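Local coordinates for exoribonuclease II, mitochondrial (Candida glabrata, PDB 6F3H), which probably degrades mitochondrial RNA from its 3' end as the exoribonuclease component of the mtEXO degradosome, using a magnesium-dependent RNB domain, at residues V234-T238 and D740-F745; L455-T461 and S734-A739. The protein carries 1 engineered substitution. All coordinates share one frame; numbering follows the deposited sequence.

Helix 725-761 meets two different partners in contacts 1 and 2, which take successive turns of it, their centres about 11 Å apart. Contact 1 sets residues 740-745 against strand 231-237, and most of its touching residues are buried; contact 2 sets residues 734-739 against the chain that leaves helix 449-456 in the RNB domain, and is partly buried. One tyrosine ring on isoleucines dominates contact 1, whereas contact 2 spreads over two phenylalanines, an alanine and a bent arginine. Leu742, from the segment used in contact 1, turns instead to the partner of contact 2, its CD2 lying 3.6 Å from Thr461 CG2. Neither contact includes the magnesium ligands Asp401 and Asp410.

Contact 1. Residues V234-T238 and D740-F745; sequences VYTNT and DILKIF. With nucleotides of chain C.
Tyr235 lies with one face of its ring on Ile741 of the helix, a CH-pi contact in which Ile741 CG1 stands 4.0 Å from the centroid of the tyrosine ring, only 10° from the ring normal. The two side chains cross at about a right angle, and the carbon over the ring centre is the methylene CG1. Ile744, further along the helix, brings its terminal methyl to the ring's edge instead, CD1 resting 3.9 Å from Tyr235 CD2. Strand 231-237 is an outer strand of a three-stranded antiparallel sheet, and its residues 234-237 run almost perpendicular to residues 740-745 of helix 725-761, at 95°, with 9.7 Å between these short axes. From this strand Tyr235 reaches across with its CG anti to the carbonyl carbon (chi1 -73°), which carries the phenol along the helix as far as Phe745. There Tyr235 OH comes up near the plane of the phenylalanine ring, 3.8 Å from Phe745 CE2, while its hydrogen-bond partner is Asp359. Ile744 CG2 meanwhile sits above one face of the Phe745 ring, toward the rim. Nearer the strand's end, Asp740 OD2 approaches Asn237 CB at 3.7 Å. Beyond it, Thr238 lies beside the phosphate of nucleotide A1 of chain C.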
ATOM      1  N   VAL A 234       7.881  11.990   2.285  1.00 49.30           N
ATOM      2  CA  VAL A 234       6.963  11.743   3.378  1.00 49.25           C
ATOM      3  C   VAL A 234       5.708  11.111   2.790  1.00 48.88           C
ATOM      4  O   VAL A 234       5.035  11.705   1.948  1.00 52.92           O
ATOM      5  CB  VAL A 234       6.632  13.058   4.092  1.00 44.22           C
ATOM      6  CG1 VAL A 234       5.483  12.869   5.039  1.00 47.29           C
ATOM      7  CG2 VAL A 234       7.857  13.584   4.786  1.00 43.25           C
ATOM      8  N   TYR A 235       5.356   9.935   3.266  1.00 45.31           N
ATOM      9  CA  TYR A 235       4.192   9.240   2.760  1.00 38.32           C
ATOM     10  C   TYR A 235       3.014   9.509   3.674  1.00 38.30           C
ATOM     11  O   TYR A 235       3.156   9.474   4.896  1.00 40.56           O
ATOM     12  CB  TYR A 235       4.484   7.758   2.673  1.00 47.71           C
ATOM     13  CG  TYR A 235       5.409   7.435   1.556  1.00 55.30           C
ATOM     14  CD1 TYR A 235       6.780   7.553   1.695  1.00 55.90           C
ATOM     15  CD2 TYR A 235       4.902   7.008   0.341  1.00 58.83           C
ATOM     16  CE1 TYR A 235       7.618   7.239   0.644  1.00 59.60           C
ATOM     17  CE2 TYR A 235       5.719   6.696  -0.706  1.00 57.46           C
ATOM     18  CZ  TYR A 235       7.071   6.805  -0.562  1.00 59.07           C
ATOM     19  OH  TYR A 235       7.849   6.472  -1.647  1.00 57.86           O
ATOM     20  N   THR A 236       1.870   9.807   3.078  1.00 38.40           N
ATOM     21  CA  THR A 236       0.655  10.139   3.806  1.00 38.43           C
ATOM     22  C   THR A 236      -0.347   9.019   3.553  1.00 51.73           C
ATOM     23  O   THR A 236      -0.684   8.747   2.397  1.00 52.47           O
ATOM     24  CB  THR A 236       0.073  11.464   3.314  1.00 46.14           C
ATOM     25  OG1 THR A 236       0.923  12.559   3.690  1.00 47.66           O
ATOM     26  CG2 THR A 236      -1.311  11.692   3.911  1.00 43.90           C
ATOM     27  N   ASN A 237      -0.822   8.369   4.614  1.00 49.19           N
ATOM     28  CA  ASN A 237      -1.793   7.309   4.425  1.00 47.93           C
ATOM     29  C   ASN A 237      -3.138   7.893   4.014  1.00 52.53           C
ATOM     30  O   ASN A 237      -3.567   8.929   4.520  1.00 50.77           O
ATOM     31  CB  ASN A 237      -1.957   6.472   5.690  1.00 53.77           C
ATOM     32  CG  ASN A 237      -3.179   5.524   5.619  1.00 59.15           C
ATOM     33  OD1 ASN A 237      -3.338   4.763   4.667  1.00 70.40           O
ATOM     34  ND2 ASN A 237      -4.029   5.573   6.624  1.00 57.12           N
ATOM     35  N   THR A 238      -3.777   7.220   3.051  1.00 62.04           N
ATOM     36  CA  THR A 238      -5.055   7.624   2.467  1.00 71.01           C
ATOM     37  C   THR A 238      -6.213   7.585   3.463  1.00 64.20           C
ATOM     38  O   THR A 238      -7.194   8.323   3.306  1.00 57.44           O
ATOM     39  CB  THR A 238      -5.401   6.682   1.314  1.00 86.91           C
ATOM     40  OG1 THR A 238      -4.206   6.272   0.639  1.00 90.95           O
ATOM     41  CG2 THR A 238      -6.358   7.339   0.364  1.00 92.48           C
ATOM     42  N   ASP A 740       1.309   1.207   2.197  1.00 53.71           N
ATOM     43  CA  ASP A 740       1.043   2.347   1.333  1.00 54.57           C
ATOM     44  C   ASP A 740       2.032   2.418   0.192  1.00 51.59           C
ATOM     45  O   ASP A 740       1.639   2.509  -0.974  1.00 50.61           O
ATOM     46  CB  ASP A 740       1.090   3.608   2.157  1.00 67.51           C
ATOM     47  CG  ASP A 740       0.072   3.588   3.231  1.00 85.11           C
ATOM     48  OD1 ASP A 740      -1.083   3.187   2.938  1.00 88.69           O
ATOM     49  OD2 ASP A 740       0.445   3.935   4.369  1.00 94.22           O
ATOM     50  N   ILE A 741       3.326   2.398   0.517  1.00 51.93           N
ATOM     51  CA  ILE A 741       4.376   2.366  -0.501  1.00 46.68           C
ATOM     52  C   ILE A 741       4.060   1.334  -1.582  1.00 50.68           C
ATOM     53  O   ILE A 741       4.210   1.604  -2.782  1.00 54.52           O
ATOM     54  CB  ILE A 741       5.735   2.084   0.166  1.00 45.22           C
ATOM     55  CG1 ILE A 741       6.123   3.225   1.117  1.00 44.20           C
ATOM     56  CG2 ILE A 741       6.799   1.799  -0.882  1.00 38.59           C
ATOM     57  CD1 ILE A 741       7.417   2.980   1.884  1.00 38.32           C
ATOM     58  N   LEU A 742       3.609   0.133  -1.181  1.00 49.79           N
ATOM     59  CA  LEU A 742       3.383  -0.927  -2.162  1.00 45.38           C
ATOM     60  C   LEU A 742       2.188  -0.629  -3.065  1.00 45.44           C
ATOM     61  O   LEU A 742       2.268  -0.829  -4.281  1.00 46.99           O
ATOM     62  CB  LEU A 742       3.228  -2.271  -1.465  1.00 49.42           C
ATOM     63  CG  LEU A 742       4.557  -2.755  -0.887  1.00 56.21           C
ATOM     64  CD1 LEU A 742       4.365  -3.963   0.009  1.00 55.46           C
ATOM     65  CD2 LEU A 742       5.517  -3.069  -2.003  1.00 60.66           C
ATOM     66  N   LYS A 743       1.079  -0.137  -2.502  1.00 47.96           N
ATOM     67  CA  LYS A 743      -0.039   0.269  -3.349  1.00 55.84           C
ATOM     68  C   LYS A 743       0.447   1.230  -4.429  1.00 57.65           C
ATOM     69  O   LYS A 743       0.153   1.067  -5.622  1.00 57.86           O
ATOM     70  CB  LYS A 743      -1.143   0.948  -2.511  1.00 65.40           C
ATOM     71  CG  LYS A 743      -1.424   0.357  -1.104  1.00 79.58           C
ATOM     72  CD  LYS A 743      -2.858   0.673  -0.545  1.00 84.63           C
ATOM     73  CE  LYS A 743      -2.906   0.847   0.998  1.00 81.14           C
ATOM     74  NZ  LYS A 743      -4.283   1.081   1.561  1.00 75.55           N
ATOM     75  N   ILE A 744       1.260   2.195  -4.018  1.00 53.02           N
ATOM     76  CA  ILE A 744       1.761   3.231  -4.910  1.00 49.18           C
ATOM     77  C   ILE A 744       2.596   2.617  -6.016  1.00 45.97           C
ATOM     78  O   ILE A 744       2.328   2.804  -7.207  1.00 50.49           O
ATOM     79  CB  ILE A 744       2.562   4.258  -4.096  1.00 52.38           C
ATOM     80  CG1 ILE A 744       1.595   5.236  -3.411  1.00 50.52           C
ATOM     81  CG2 ILE A 744       3.603   4.942  -4.956  1.00 50.88           C
ATOM     82  CD1 ILE A 744       2.100   5.792  -2.128  1.00 50.97           C
ATOM     83  N   PHE A 745       3.630   1.880  -5.635  1.00 40.30           N
ATOM     84  CA  PHE A 745       4.521   1.366  -6.656  1.00 42.35           C
ATOM     85  C   PHE A 745       3.869   0.263  -7.468  1.00 47.62           C
ATOM     86  O   PHE A 745       4.243   0.058  -8.627  1.00 55.40           O
ATOM     87  CB  PHE A 745       5.828   0.918  -6.029  1.00 46.56           C
ATOM     88  CG  PHE A 745       6.706   2.069  -5.704  1.00 48.58           C
ATOM     89  CD1 PHE A 745       7.411   2.712  -6.704  1.00 47.15           C
ATOM     90  CD2 PHE A 745       6.783   2.549  -4.420  1.00 48.69           C
ATOM     91  CE1 PHE A 745       8.179   3.809  -6.430  1.00 48.18           C
ATOM     92  CE2 PHE A 745       7.558   3.634  -4.134  1.00 50.89           C
ATOM     93  CZ  PHE A 745       8.257   4.266  -5.141  1.00 51.93           C
TER
ATOM     94  P     A C   1      -7.663   6.482  -2.773  1.00147.48           P
ATOM     95  OP1   A C   1      -6.312   6.028  -2.375  1.00149.85           O
ATOM     96  OP2   A C   1      -8.746   6.591  -1.754  1.00143.51           O
ATOM     97  O5'   A C   1      -8.071   5.433  -3.893  1.00146.26           O
ATOM     98  C5'   A C   1      -8.268   4.074  -3.550  1.00138.05           C
ATOM     99  C4'   A C   1      -9.666   3.849  -3.029  1.00129.28           C
ATOM    100  O4'   A C   1     -10.628   4.204  -4.058  1.00133.30           O
ATOM    101  C3'   A C   1      -9.988   2.408  -2.689  1.00113.66           C
ATOM    102  O3'   A C   1      -9.609   2.043  -1.392  1.00 88.28           O
ATOM    103  C2'   A C   1     -11.480   2.311  -2.947  1.00124.19           C
ATOM    104  O2'   A C   1     -12.202   2.905  -1.879  1.00125.33           O
ATOM    105  C1'   A C   1     -11.609   3.202  -4.172  1.00132.05           C
ATOM    106  N9    A C   1     -11.305   2.476  -5.416  1.00136.88           N
ATOM    107  C8    A C   1     -10.424   1.437  -5.616  1.00137.52           C
ATOM    108  N7    A C   1     -10.356   1.037  -6.854  1.00138.14           N
ATOM    109  C5    A C   1     -11.238   1.880  -7.511  1.00139.14           C
ATOM    110  C6    A C   1     -11.619   1.968  -8.854  1.00143.07           C
ATOM    111  N6    A C   1     -11.130   1.155  -9.795  1.00146.39           N
ATOM    112  N1    A C   1     -12.520   2.919  -9.191  1.00142.31           N
ATOM    113  C2    A C   1     -13.003   3.725  -8.239  1.00140.47           C
ATOM    114  N3    A C   1     -12.723   3.743  -6.940  1.00140.03           N
ATOM    115  C4    A C   1     -11.824   2.782  -6.645  1.00138.97           C
TER

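Contact 2. Residues L455-T461 and S734-A739; sequences LKRAFTT and SFQARA
Ala458 puts its methyl group against Phe735, CB lying 3.2 Å from Phe735 CD1, and the same methyl lies 3.7 Å from Arg738 CB one turn along the helix. The chain that supplies it, part of the RNB domain, has just left helix 449-456, turning through an inverse gamma turn centred on Arg457; the other side is helix 725-761. Phe735 extends back toward the end of the first helix, where the carbonyl Leu455 O lies near the plane of its ring at the edge, 3.6 Å from Phe735 CE1, and Leu455 CD2 packs near CZ. Phe459 approaches the same helix further along. Its CG is anti to the carbonyl carbon (chi1 -52°), which turns the ring to the helix backbone, and Phe735 O meets the ring edge-on, 3.3 Å from Phe459 CE1. That carbonyl also accepts the helical bond from Ala739 N, while the methyl of Ala739 packs against Phe459, CB 3.9 Å from CE1. Arg738, bent at chi2 (-81°) and chi3, folds past Ala458 toward Thr461. The Arg738 guanidinium meets Thr461 OG1 at its edge: NH1 gives a weak hydrogen bond, 3.3 Å long and bent to 123° at the hydrogen. In the next shell, Pro704 of helix 703-716 touches both phenylalanines, the backbone of Ala458 bonds to Gly703, and that of Thr461 bonds to Val468.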
ATOM      1  N   LEU A 455       9.462  -9.093   9.220  1.00 55.27           N
ATOM      2  CA  LEU A 455       8.521  -8.076   9.659  1.00 53.94           C
ATOM      3  C   LEU A 455       8.890  -6.708   9.120  1.00 55.51           C
ATOM      4  O   LEU A 455       8.021  -5.847   8.956  1.00 62.38           O
ATOM      5  CB  LEU A 455       8.489  -8.063  11.178  1.00 57.52           C
ATOM      6  CG  LEU A 455       8.052  -9.414  11.754  1.00 56.13           C
ATOM      7  CD1 LEU A 455       8.307  -9.452  13.243  1.00 53.43           C
ATOM      8  CD2 LEU A 455       6.573  -9.692  11.450  1.00 54.97           C
ATOM      9  N   LYS A 456      10.169  -6.481   8.857  1.00 54.10           N
ATOM     10  CA  LYS A 456      10.550  -5.229   8.229  1.00 56.98           C
ATOM     11  C   LYS A 456       9.991  -5.151   6.818  1.00 57.21           C
ATOM     12  O   LYS A 456       9.300  -4.191   6.476  1.00 67.52           O
ATOM     13  CB  LYS A 456      12.070  -5.092   8.236  1.00 66.05           C
ATOM     14  CG  LYS A 456      12.607  -3.765   7.720  1.00 69.27           C
ATOM     15  CD  LYS A 456      14.127  -3.806   7.681  1.00 72.59           C
ATOM     16  CE  LYS A 456      14.668  -3.565   6.262  1.00 78.41           C
ATOM     17  NZ  LYS A 456      14.125  -4.445   5.166  1.00 82.57           N
ATOM     18  N   ARG A 457      10.220  -6.183   6.000  1.00 49.04           N
ATOM     19  CA  ARG A 457       9.536  -6.262   4.716  1.00 44.84           C
ATOM     20  C   ARG A 457       8.082  -6.579   4.972  1.00 54.41           C
ATOM     21  O   ARG A 457       7.648  -7.689   4.694  1.00 74.96           O
ATOM     22  CB  ARG A 457      10.052  -7.393   3.847  1.00 44.20           C
ATOM     23  CG  ARG A 457      11.450  -7.807   4.035  1.00 44.94           C
ATOM     24  CD  ARG A 457      11.743  -8.643   2.831  1.00 51.07           C
ATOM     25  NE  ARG A 457      13.156  -8.926   2.621  1.00 60.93           N
ATOM     26  CZ  ARG A 457      13.609  -9.654   1.599  1.00 65.39           C
ATOM     27  NH1 ARG A 457      12.754 -10.172   0.725  1.00 66.89           N
ATOM     28  NH2 ARG A 457      14.908  -9.857   1.433  1.00 65.95           N
ATOM     29  N   ALA A 458       7.308  -5.639   5.468  1.00 51.12           N
ATOM     30  CA  ALA A 458       6.027  -5.993   6.066  1.00 46.84           C
ATOM     31  C   ALA A 458       5.084  -6.793   5.167  1.00 42.76           C
ATOM     32  O   ALA A 458       4.044  -7.221   5.657  1.00 39.92           O
ATOM     33  CB  ALA A 458       5.337  -4.709   6.520  1.00 50.34           C
ATOM     34  N   PHE A 459       5.353  -6.956   3.871  1.00 43.96           N
ATOM     35  CA  PHE A 459       4.538  -7.814   3.023  1.00 38.96           C
ATOM     36  C   PHE A 459       5.431  -8.423   1.965  1.00 39.20           C
ATOM     37  O   PHE A 459       6.589  -8.053   1.801  1.00 48.44           O
ATOM     38  CB  PHE A 459       3.385  -7.079   2.333  1.00 38.92           C
ATOM     39  CG  PHE A 459       2.521  -6.281   3.265  1.00 45.31           C
ATOM     40  CD1 PHE A 459       2.975  -5.118   3.849  1.00 43.51           C
ATOM     41  CD2 PHE A 459       1.266  -6.725   3.608  1.00 50.08           C
ATOM     42  CE1 PHE A 459       2.192  -4.409   4.737  1.00 45.61           C
ATOM     43  CE2 PHE A 459       0.467  -6.007   4.505  1.00 49.39           C
ATOM     44  CZ  PHE A 459       0.934  -4.863   5.065  1.00 48.99           C
ATOM     45  N   THR A 460       4.892  -9.368   1.239  1.00 45.39           N
ATOM     46  CA  THR A 460       5.577  -9.753   0.031  1.00 42.35           C
ATOM     47  C   THR A 460       5.266  -8.688  -0.998  1.00 45.59           C
ATOM     48  O   THR A 460       4.198  -8.068  -0.958  1.00 41.41           O
ATOM     49  CB  THR A 460       5.152 -11.138  -0.433  1.00 42.06           C
ATOM     50  OG1 THR A 460       5.883 -12.106   0.315  1.00 52.05           O
ATOM     51  CG2 THR A 460       5.515 -11.339  -1.836  1.00 40.18           C
ATOM     52  N   THR A 461       6.256  -8.387  -1.835  1.00 49.37           N
ATOM     53  CA  THR A 461       6.159  -7.370  -2.874  1.00 44.52           C
ATOM     54  C   THR A 461       5.847  -8.039  -4.211  1.00 50.77           C
ATOM     55  O   THR A 461       6.678  -8.769  -4.759  1.00 50.05           O
ATOM     56  CB  THR A 461       7.447  -6.568  -2.936  1.00 44.78           C
ATOM     57  OG1 THR A 461       7.688  -5.960  -1.655  1.00 49.09           O
ATOM     58  CG2 THR A 461       7.305  -5.489  -3.949  1.00 47.36           C
ATOM     59  N   SER A 734       4.479   0.430  11.223  1.00 44.62           N
ATOM     60  CA  SER A 734       5.465  -0.044  10.264  1.00 46.97           C
ATOM     61  C   SER A 734       4.780  -0.700   9.077  1.00 51.59           C
ATOM     62  O   SER A 734       5.159  -0.478   7.921  1.00 56.41           O
ATOM     63  CB  SER A 734       6.405  -1.048  10.933  1.00 52.62           C
ATOM     64  OG  SER A 734       6.751  -0.632  12.243  1.00 60.84           O
ATOM     65  N   PHE A 735       3.725  -1.463   9.346  1.00 50.38           N
ATOM     66  CA  PHE A 735       3.025  -2.193   8.298  1.00 47.23           C
ATOM     67  C   PHE A 735       2.247  -1.268   7.392  1.00 48.56           C
ATOM     68  O   PHE A 735       2.295  -1.392   6.163  1.00 46.54           O
ATOM     69  CB  PHE A 735       2.053  -3.179   8.913  1.00 51.23           C
ATOM     70  CG  PHE A 735       2.703  -4.303   9.630  1.00 54.62           C
ATOM     71  CD1 PHE A 735       4.054  -4.552   9.488  1.00 56.58           C
ATOM     72  CD2 PHE A 735       1.946  -5.157  10.411  1.00 57.41           C
ATOM     73  CE1 PHE A 735       4.649  -5.617  10.141  1.00 57.05           C
ATOM     74  CE2 PHE A 735       2.526  -6.227  11.062  1.00 57.13           C
ATOM     75  CZ  PHE A 735       3.876  -6.460  10.932  1.00 56.14           C
ATOM     76  N   GLN A 736       1.471  -0.372   7.986  1.00 51.25           N
ATOM     77  CA  GLN A 736       0.687   0.532   7.169  1.00 49.35           C
ATOM     78  C   GLN A 736       1.588   1.346   6.262  1.00 49.30           C
ATOM     79  O   GLN A 736       1.274   1.543   5.085  1.00 49.92           O
ATOM     80  CB  GLN A 736      -0.143   1.437   8.050  1.00 48.65           C
ATOM     81  CG  GLN A 736      -1.017   2.302   7.246  1.00 51.71           C
ATOM     82  CD  GLN A 736      -2.204   1.558   6.704  1.00 57.27           C
ATOM     83  OE1 GLN A 736      -3.160   1.341   7.430  1.00 59.77           O
ATOM     84  NE2 GLN A 736      -2.182   1.211   5.413  1.00 59.04           N
ATOM     85  N   ALA A 737       2.732   1.794   6.781  1.00 44.15           N
ATOM     86  CA  ALA A 737       3.718   2.456   5.939  1.00 39.72           C
ATOM     87  C   ALA A 737       4.040   1.607   4.720  1.00 41.91           C
ATOM     88  O   ALA A 737       3.819   2.024   3.580  1.00 46.61           O
ATOM     89  CB  ALA A 737       4.979   2.737   6.748  1.00 37.90           C
ATOM     90  N   ARG A 738       4.515   0.380   4.950  1.00 39.22           N
ATOM     91  CA  ARG A 738       4.921  -0.460   3.831  1.00 38.21           C
ATOM     92  C   ARG A 738       3.745  -0.823   2.961  1.00 38.30           C
ATOM     93  O   ARG A 738       3.912  -1.064   1.767  1.00 38.43           O
ATOM     94  CB  ARG A 738       5.579  -1.727   4.322  1.00 43.41           C
ATOM     95  CG  ARG A 738       6.940  -1.477   4.809  1.00 61.26           C
ATOM     96  CD  ARG A 738       7.838  -1.421   3.624  1.00 69.86           C
ATOM     97  NE  ARG A 738       7.516  -2.509   2.715  1.00 76.16           N
ATOM     98  CZ  ARG A 738       8.035  -2.638   1.501  1.00 77.23           C
ATOM     99  NH1 ARG A 738       7.687  -3.678   0.755  1.00 74.29           N
ATOM    100  NH2 ARG A 738       8.890  -1.723   1.039  1.00 75.38           N
ATOM    101  N   ALA A 739       2.556  -0.880   3.539  1.00 41.25           N
ATOM    102  CA  ALA A 739       1.388  -1.149   2.723  1.00 38.38           C
ATOM    103  C   ALA A 739       1.171  -0.027   1.741  1.00 43.55           C
ATOM    104  O   ALA A 739       0.941  -0.266   0.563  1.00 47.02           O
ATOM    105  CB  ALA A 739       0.157  -1.308   3.606  1.00 39.34           C
TER